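Local coordinates for surface protein VspA (Borrelia turicatae, PDB 1YJG) that is an outer-membrane lipoprotein of the variable small protein family, represented here by its helical core, and is thought to let the spirochaete escape host immunity by switching antigens, at residues I31-G36 and L40-D45; D25-A30 and A48-G53. All blocks are in the same frame, centred on the assembly; numbering follows the deposited sequence.

Interaction 1: residues I31-G36 and L40-D45; sequences IGKKIG and LETDAD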
ATOM      1  N   ILE A  31       9.554  -4.828  10.526  1.00 15.72           N
ATOM      2  CA  ILE A  31       9.572  -4.856  11.979  1.00 17.88           C
ATOM      3  C   ILE A  31      10.973  -5.255  12.449  1.00 17.33           C
ATOM      4  O   ILE A  31      11.538  -6.247  11.985  1.00 16.07           O
ATOM      5  CB  ILE A  31       8.523  -5.857  12.520  1.00 17.36           C
ATOM      6  CG1 ILE A  31       7.102  -5.338  12.265  1.00 17.45           C
ATOM      7  CG2 ILE A  31       8.745  -6.127  14.021  1.00 16.98           C
ATOM      8  CD1 ILE A  31       5.997  -6.348  12.627  1.00 17.09           C
ATOM      9  N   GLY A  32      11.535  -4.467  13.356  1.00 20.61           N
ATOM     10  CA  GLY A  32      12.859  -4.738  13.892  1.00 21.29           C
ATOM     11  C   GLY A  32      13.925  -4.671  12.824  1.00 21.24           C
ATOM     12  O   GLY A  32      14.860  -5.466  12.833  1.00 24.30           O
ATOM     13  N   LYS A  33      13.753  -3.740  11.888  1.00 19.64           N
ATOM     14  CA  LYS A  33      14.687  -3.539  10.791  1.00 21.66           C
ATOM     15  C   LYS A  33      14.914  -2.053  10.525  1.00 20.61           C
ATOM     16  O   LYS A  33      13.985  -1.234  10.580  1.00 18.93           O
ATOM     17  CB  LYS A  33      14.185  -4.193   9.492  1.00 25.97           C
ATOM     18  CG  LYS A  33      13.938  -5.701   9.557  1.00 28.32           C
ATOM     19  CD  LYS A  33      15.206  -6.485   9.299  1.00 31.47           C
ATOM     20  CE  LYS A  33      14.993  -7.983   9.466  1.00 31.85           C
ATOM     21  NZ  LYS A  33      14.418  -8.569   8.225  1.00 35.55           N
ATOM     22  N   LYS A  34      16.165  -1.719  10.239  1.00 19.03           N
ATOM     23  CA  LYS A  34      16.567  -0.359   9.930  1.00 19.55           C
ATOM     24  C   LYS A  34      17.020  -0.345   8.476  1.00 17.82           C
ATOM     25  O   LYS A  34      17.320  -1.395   7.911  1.00 13.51           O
ATOM     26  CB  LYS A  34      17.720   0.080  10.835  1.00 22.22           C
ATOM     27  CG  LYS A  34      19.040  -0.703  10.656  1.00 23.85           C
ATOM     28  CD  LYS A  34      20.164  -0.097  11.492  1.00 24.79           C
ATOM     29  CE  LYS A  34      21.536  -0.536  11.010  1.00 26.44           C
ATOM     30  NZ  LYS A  34      22.491  -0.786  12.133  1.00 27.62           N
ATOM     31  N   ILE A  35      17.048   0.830   7.861  1.00 19.00           N
ATOM     32  CA  ILE A  35      17.501   0.914   6.484  1.00 18.48           C
ATOM     33  C   ILE A  35      19.023   0.960   6.579  1.00 21.25           C
ATOM     34  O   ILE A  35      19.585   1.936   7.078  1.00 20.26           O
ATOM     35  CB  ILE A  35      16.943   2.147   5.769  1.00 12.68           C
ATOM     36  CG1 ILE A  35      15.436   1.989   5.557  1.00  9.14           C
ATOM     37  CG2 ILE A  35      17.654   2.350   4.434  1.00 11.05           C
ATOM     38  CD1 ILE A  35      14.752   3.278   5.145  1.00 12.45           C
ATOM     39  N   GLY A  36      19.661  -0.132   6.159  1.00 23.29           N
ATOM     40  CA  GLY A  36      21.110  -0.280   6.163  1.00 22.62           C
ATOM     41  C   GLY A  36      21.703   0.079   4.815  1.00 22.39           C
ATOM     42  O   GLY A  36      20.970   0.441   3.886  1.00 19.31           O
ATOM     43  N   LEU A  40      17.405  -3.585   4.107  1.00 27.42           N
ATOM     44  CA  LEU A  40      16.919  -3.755   5.471  1.00 27.17           C
ATOM     45  C   LEU A  40      17.833  -4.668   6.292  1.00 27.77           C
ATOM     46  O   LEU A  40      18.142  -5.796   5.898  1.00 27.02           O
ATOM     47  CB  LEU A  40      15.480  -4.289   5.480  1.00 25.41           C
ATOM     48  CG  LEU A  40      14.396  -3.352   4.933  1.00 25.09           C
ATOM     49  CD1 LEU A  40      13.019  -4.001   5.075  1.00 24.63           C
ATOM     50  CD2 LEU A  40      14.422  -1.985   5.617  1.00 24.07           C
ATOM     51  N   GLU A  41      18.251  -4.151   7.440  1.00 29.13           N
ATOM     52  CA  GLU A  41      19.131  -4.852   8.364  1.00 31.12           C
ATOM     53  C   GLU A  41      18.455  -5.013   9.708  1.00 29.90           C
ATOM     54  O   GLU A  41      17.665  -4.173  10.105  1.00 29.00           O
ATOM     55  CB  GLU A  41      20.373  -4.007   8.599  1.00 31.69           C
ATOM     56  CG  GLU A  41      21.555  -4.331   7.725  1.00 34.07           C
ATOM     57  CD  GLU A  41      22.755  -3.533   8.162  1.00 35.84           C
ATOM     58  OE1 GLU A  41      23.203  -3.746   9.309  1.00 36.08           O
ATOM     59  OE2 GLU A  41      23.222  -2.675   7.383  1.00 37.90           O
ATOM     60  N   THR A  42      18.802  -6.070  10.429  1.00 30.53           N
ATOM     61  CA  THR A  42      18.221  -6.305  11.739  1.00 32.27           C
ATOM     62  C   THR A  42      18.671  -5.224  12.722  1.00 32.33           C
ATOM     63  O   THR A  42      19.859  -4.958  12.858  1.00 33.34           O
ATOM     64  CB  THR A  42      18.622  -7.688  12.252  1.00 33.60           C
ATOM     65  OG1 THR A  42      18.099  -8.701  11.380  1.00 34.40           O
ATOM     66  CG2 THR A  42      17.984  -7.995  13.611  1.00 33.55           C
ATOM     67  N   ASP A  43      17.690  -4.595  13.363  1.00 31.63           N
ATOM     68  CA  ASP A  43      17.872  -3.538  14.357  1.00 30.50           C
ATOM     69  C   ASP A  43      16.556  -3.560  15.148  1.00 29.14           C
ATOM     70  O   ASP A  43      15.632  -2.795  14.882  1.00 29.66           O
ATOM     71  CB  ASP A  43      18.133  -2.194  13.688  1.00 31.21           C
ATOM     72  CG  ASP A  43      18.525  -1.113  14.678  1.00 33.94           C
ATOM     73  OD1 ASP A  43      17.971   0.000  14.601  1.00 34.94           O
ATOM     74  OD2 ASP A  43      19.385  -1.282  15.569  1.00 38.56           O
ATOM     75  N   ALA A  44      16.487  -4.490  16.095  1.00 26.59           N
ATOM     76  CA  ALA A  44      15.312  -4.732  16.942  1.00 26.81           C
ATOM     77  C   ALA A  44      14.618  -3.598  17.710  1.00 25.00           C
ATOM     78  O   ALA A  44      15.219  -2.602  18.105  1.00 22.12           O
ATOM     79  CB  ALA A  44      15.631  -5.871  17.917  1.00 24.92           C
ATOM     80  N   ASP A  45      13.324  -3.836  17.925  1.00 23.53           N
ATOM     81  CA  ASP A  45      12.395  -2.971  18.653  1.00 20.78           C
ATOM     82  C   ASP A  45      12.176  -1.545  18.120  1.00 19.84           C
ATOM     83  O   ASP A  45      12.460  -1.265  16.961  1.00 19.34           O
ATOM     84  CB  ASP A  45      12.771  -2.998  20.135  1.00 22.22           C
ATOM     85  CG  ASP A  45      13.082  -4.408  20.627  1.00 21.64           C
ATOM     86  OD1 ASP A  45      12.508  -5.382  20.095  1.00 21.09           O
ATOM     87  OD2 ASP A  45      13.891  -4.646  21.538  1.00 22.76           O
TER
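The carbonyl oxygen E41 O is approached by two neighbouring groups of the facing strand: K34 N donates a hydrogen bond of 2.9 Å in the carbonyl plane, and K33 CA adds a C-H...O contact at 3.1 Å. The return bond, E41 N to K34 O, is also 2.9 Å and nearly straight at the hydrogen (173°). K34 and E41 are thus the hydrogen-bonded pair of a short antiparallel beta hairpin, strands 33-36 and 39-42, flanked by the non-hydrogen-bonded pairs K33-T42 and I35-L40. At the open end G32 O takes D43 N at 3.0 Å, the donor standing well above the carbonyl plane. G32 has positive phi and psi, which come easily to glycine. The chi1 of 64° sets the K34 chain between its own N and carbonyl carbon, leading it across D43 at about a right angle, K34 CG 3.5 Å from D43 CB. K34 NZ stays 4.2 Å from E41 OE1, beyond salt-bridge range. G36, lacking a side chain, leaves room for E41 OE2, 3.4 Å from G36 CA. On the face that carries I35 and L40, I35 CG1 meets L40 CD2 at 4.1 Å; I35 also packs on I51 and L40 on Y55, both of the second subunit.

Interaction 2: residues D25-A30 and A48-G53; sequences DELAKA and AKLISG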
ATOM      1  N   ASP A  25       1.538  -6.527   4.862  1.00 11.57           N
ATOM      2  CA  ASP A  25       2.474  -7.662   4.946  1.00 11.46           C
ATOM      3  C   ASP A  25       3.892  -7.151   4.629  1.00 12.14           C
ATOM      4  O   ASP A  25       4.874  -7.694   5.120  1.00  9.18           O
ATOM      5  CB  ASP A  25       2.144  -8.781   3.956  1.00 10.48           C
ATOM      6  CG  ASP A  25       0.772  -9.384   4.164  1.00 10.75           C
ATOM      7  OD1 ASP A  25       0.222  -9.291   5.287  1.00  8.02           O
ATOM      8  OD2 ASP A  25       0.162  -9.958   3.229  1.00 11.95           O
ATOM      9  N   GLU A  26       3.991  -6.132   3.767  1.00 12.99           N
ATOM     10  CA  GLU A  26       5.291  -5.551   3.409  1.00 11.96           C
ATOM     11  C   GLU A  26       5.836  -4.709   4.577  1.00  9.44           C
ATOM     12  O   GLU A  26       7.044  -4.588   4.729  1.00  6.62           O
ATOM     13  CB  GLU A  26       5.226  -4.717   2.120  1.00 10.65           C
ATOM     14  CG  GLU A  26       4.649  -5.424   0.882  1.00 12.00           C
ATOM     15  CD  GLU A  26       5.376  -6.698   0.461  1.00 13.98           C
ATOM     16  OE1 GLU A  26       4.815  -7.432  -0.379  1.00 14.08           O
ATOM     17  OE2 GLU A  26       6.504  -6.973   0.933  1.00 13.64           O
ATOM     18  N   LEU A  27       4.942  -4.136   5.384  1.00  9.52           N
ATOM     19  CA  LEU A  27       5.324  -3.328   6.539  1.00 11.36           C
ATOM     20  C   LEU A  27       5.801  -4.232   7.668  1.00 14.08           C
ATOM     21  O   LEU A  27       6.691  -3.850   8.453  1.00 14.46           O
ATOM     22  CB  LEU A  27       4.144  -2.484   7.032  1.00 11.01           C
ATOM     23  CG  LEU A  27       3.594  -1.426   6.074  1.00 12.00           C
ATOM     24  CD1 LEU A  27       2.440  -0.694   6.737  1.00 12.62           C
ATOM     25  CD2 LEU A  27       4.672  -0.429   5.622  1.00 13.19           C
ATOM     26  N   ALA A  28       5.202  -5.419   7.756  1.00 13.68           N
ATOM     27  CA  ALA A  28       5.558  -6.400   8.777  1.00 16.94           C
ATOM     28  C   ALA A  28       6.975  -6.925   8.548  1.00 15.72           C
ATOM     29  O   ALA A  28       7.632  -7.343   9.486  1.00 18.42           O
ATOM     30  CB  ALA A  28       4.564  -7.547   8.797  1.00 19.35           C
ATOM     31  N   LYS A  29       7.441  -6.911   7.299  1.00 18.30           N
ATOM     32  CA  LYS A  29       8.801  -7.359   6.979  1.00 17.47           C
ATOM     33  C   LYS A  29       9.835  -6.325   7.470  1.00 15.65           C
ATOM     34  O   LYS A  29      11.032  -6.598   7.473  1.00 18.72           O
ATOM     35  CB  LYS A  29       8.979  -7.539   5.467  1.00 17.31           C
ATOM     36  CG  LYS A  29       8.270  -8.739   4.869  1.00 16.96           C
ATOM     37  CD  LYS A  29       8.236  -8.620   3.344  1.00 16.44           C
ATOM     38  CE  LYS A  29       7.177  -9.520   2.719  1.00 15.65           C
ATOM     39  NZ  LYS A  29       7.244  -9.489   1.231  1.00 13.86           N
ATOM     40  N   ALA A  30       9.371  -5.127   7.830  1.00 17.29           N
ATOM     41  CA  ALA A  30      10.236  -4.048   8.320  1.00 17.68           C
ATOM     42  C   ALA A  30      10.326  -3.988   9.842  1.00 17.89           C
ATOM     43  O   ALA A  30      11.056  -3.158  10.385  1.00 17.24           O
ATOM     44  CB  ALA A  30       9.758  -2.718   7.797  1.00 14.20           C
ATOM     45  N   ALA A  48       6.974   1.408  17.269  1.00 19.69           N
ATOM     46  CA  ALA A  48       5.764   2.245  17.337  1.00 18.82           C
ATOM     47  C   ALA A  48       5.356   2.990  16.051  1.00 18.04           C
ATOM     48  O   ALA A  48       4.219   2.860  15.602  1.00 14.57           O
ATOM     49  CB  ALA A  48       5.862   3.236  18.485  1.00 19.23           C
ATOM     50  N   LYS A  49       6.275   3.765  15.475  1.00 17.96           N
ATOM     51  CA  LYS A  49       5.982   4.551  14.258  1.00 16.64           C
ATOM     52  C   LYS A  49       5.614   3.723  13.032  1.00 13.08           C
ATOM     53  O   LYS A  49       4.919   4.216  12.144  1.00  8.70           O
ATOM     54  CB  LYS A  49       7.126   5.522  13.933  1.00 20.02           C
ATOM     55  CG  LYS A  49       6.862   6.960  14.393  1.00 22.34           C
ATOM     56  CD  LYS A  49       6.620   7.021  15.896  1.00 24.15           C
ATOM     57  CE  LYS A  49       6.602   8.440  16.436  1.00 24.95           C
ATOM     58  NZ  LYS A  49       7.325   8.495  17.743  1.00 23.37           N
ATOM     59  N   LEU A  50       6.122   2.495  12.966  1.00 12.22           N
ATOM     60  CA  LEU A  50       5.820   1.596  11.859  1.00 14.00           C
ATOM     61  C   LEU A  50       4.362   1.147  12.041  1.00 15.21           C
ATOM     62  O   LEU A  50       3.609   1.071  11.067  1.00  9.02           O
ATOM     63  CB  LEU A  50       6.783   0.401  11.834  1.00 11.50           C
ATOM     64  CG  LEU A  50       6.473  -0.728  10.851  1.00 12.30           C
ATOM     65  CD1 LEU A  50       6.477  -0.219   9.402  1.00 10.31           C
ATOM     66  CD2 LEU A  50       7.447  -1.888  11.036  1.00 11.92           C
ATOM     67  N   ILE A  51       3.961   0.875  13.287  1.00 13.85           N
ATOM     68  CA  ILE A  51       2.585   0.471  13.551  1.00 16.87           C
ATOM     69  C   ILE A  51       1.676   1.670  13.236  1.00 17.77           C
ATOM     70  O   ILE A  51       0.559   1.485  12.768  1.00 15.47           O
ATOM     71  CB  ILE A  51       2.351  -0.005  14.995  1.00 16.44           C
ATOM     72  CG1 ILE A  51       3.444  -0.970  15.467  1.00 17.32           C
ATOM     73  CG2 ILE A  51       0.968  -0.683  15.120  1.00 16.18           C
ATOM     74  CD1 ILE A  51       3.766  -2.103  14.514  1.00 17.54           C
ATOM     75  N   SER A  52       2.150   2.889  13.496  1.00 14.96           N
ATOM     76  CA  SER A  52       1.354   4.083  13.210  1.00 15.20           C
ATOM     77  C   SER A  52       1.096   4.127  11.699  1.00 15.22           C
ATOM     78  O   SER A  52      -0.004   4.465  11.277  1.00 15.08           O
ATOM     79  CB  SER A  52       2.048   5.371  13.689  1.00 14.29           C
ATOM     80  OG  SER A  52       2.196   5.399  15.110  1.00 15.25           O
ATOM     81  N   GLY A  53       2.111   3.775  10.905  1.00 13.02           N
ATOM     82  CA  GLY A  53       2.014   3.758   9.454  1.00 13.93           C
ATOM     83  C   GLY A  53       0.946   2.785   8.983  1.00 12.14           C
ATOM     84  O   GLY A  53       0.128   3.112   8.124  1.00 11.55           O
TER
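L50 pushes both of its methyl groups against L27 and A30 near the C-terminal end of helix 2-28. The closest approach is L50 CD2 to L27 O, 3.3 Å; that oxygen already accepts a hydrogen bond from A30 N, L27 O to A30 N being 3.0 Å, so its polarity is met within its own segment while the methyl rests beside it. With CG anti to the backbone N (chi1 172°), the L50 fork is carried over to helix 2-28, L50 CD1 reaching L27 CB at 4.0 Å and L50 CD2 reaching A30 CB at 4.1 Å. Leucine suits this place because its two branches can cover two neighbours at once. The contact belongs to a helical bundle: the C-terminal end of helix 2-28 lies beside the first turns of helix 48-69, and the two segments run in broadly opposite directions. The L27 and L50 CA atoms are 7.3 Å apart, with the leucine side chains crossing obliquely between them. L27 CD1 also touches the backbone of G53, and L27 packs on G53 of the second subunit as well. Small A30 lets L50 CD2 come within 3.8 Å of A30 C. I31 of the same chain packs on L50 too.

Interactions 1 and 2 lie about 11 Å apart, centre to centre, and the chain runs from one to the other twice: helix 2-28 leads into strand 33-36, and strand 39-42 leads back to helix 48-69. They also touch directly. I31 N lies 3.7 Å from L50 CD2, and L40 CD1 packs 4.1 Å from K29 O, so the loop before the hairpin meets L50, and the hairpin's L40 packs on the K29-A30 backbone. Across the dimer the two contacts meet again, hairpin of one subunit on helix of the other: K33 O accepts the S52 OG hydrogen bond of the second subunit, K49 forms a salt bridge with D43 of the second subunit, and I35 packs on its I51.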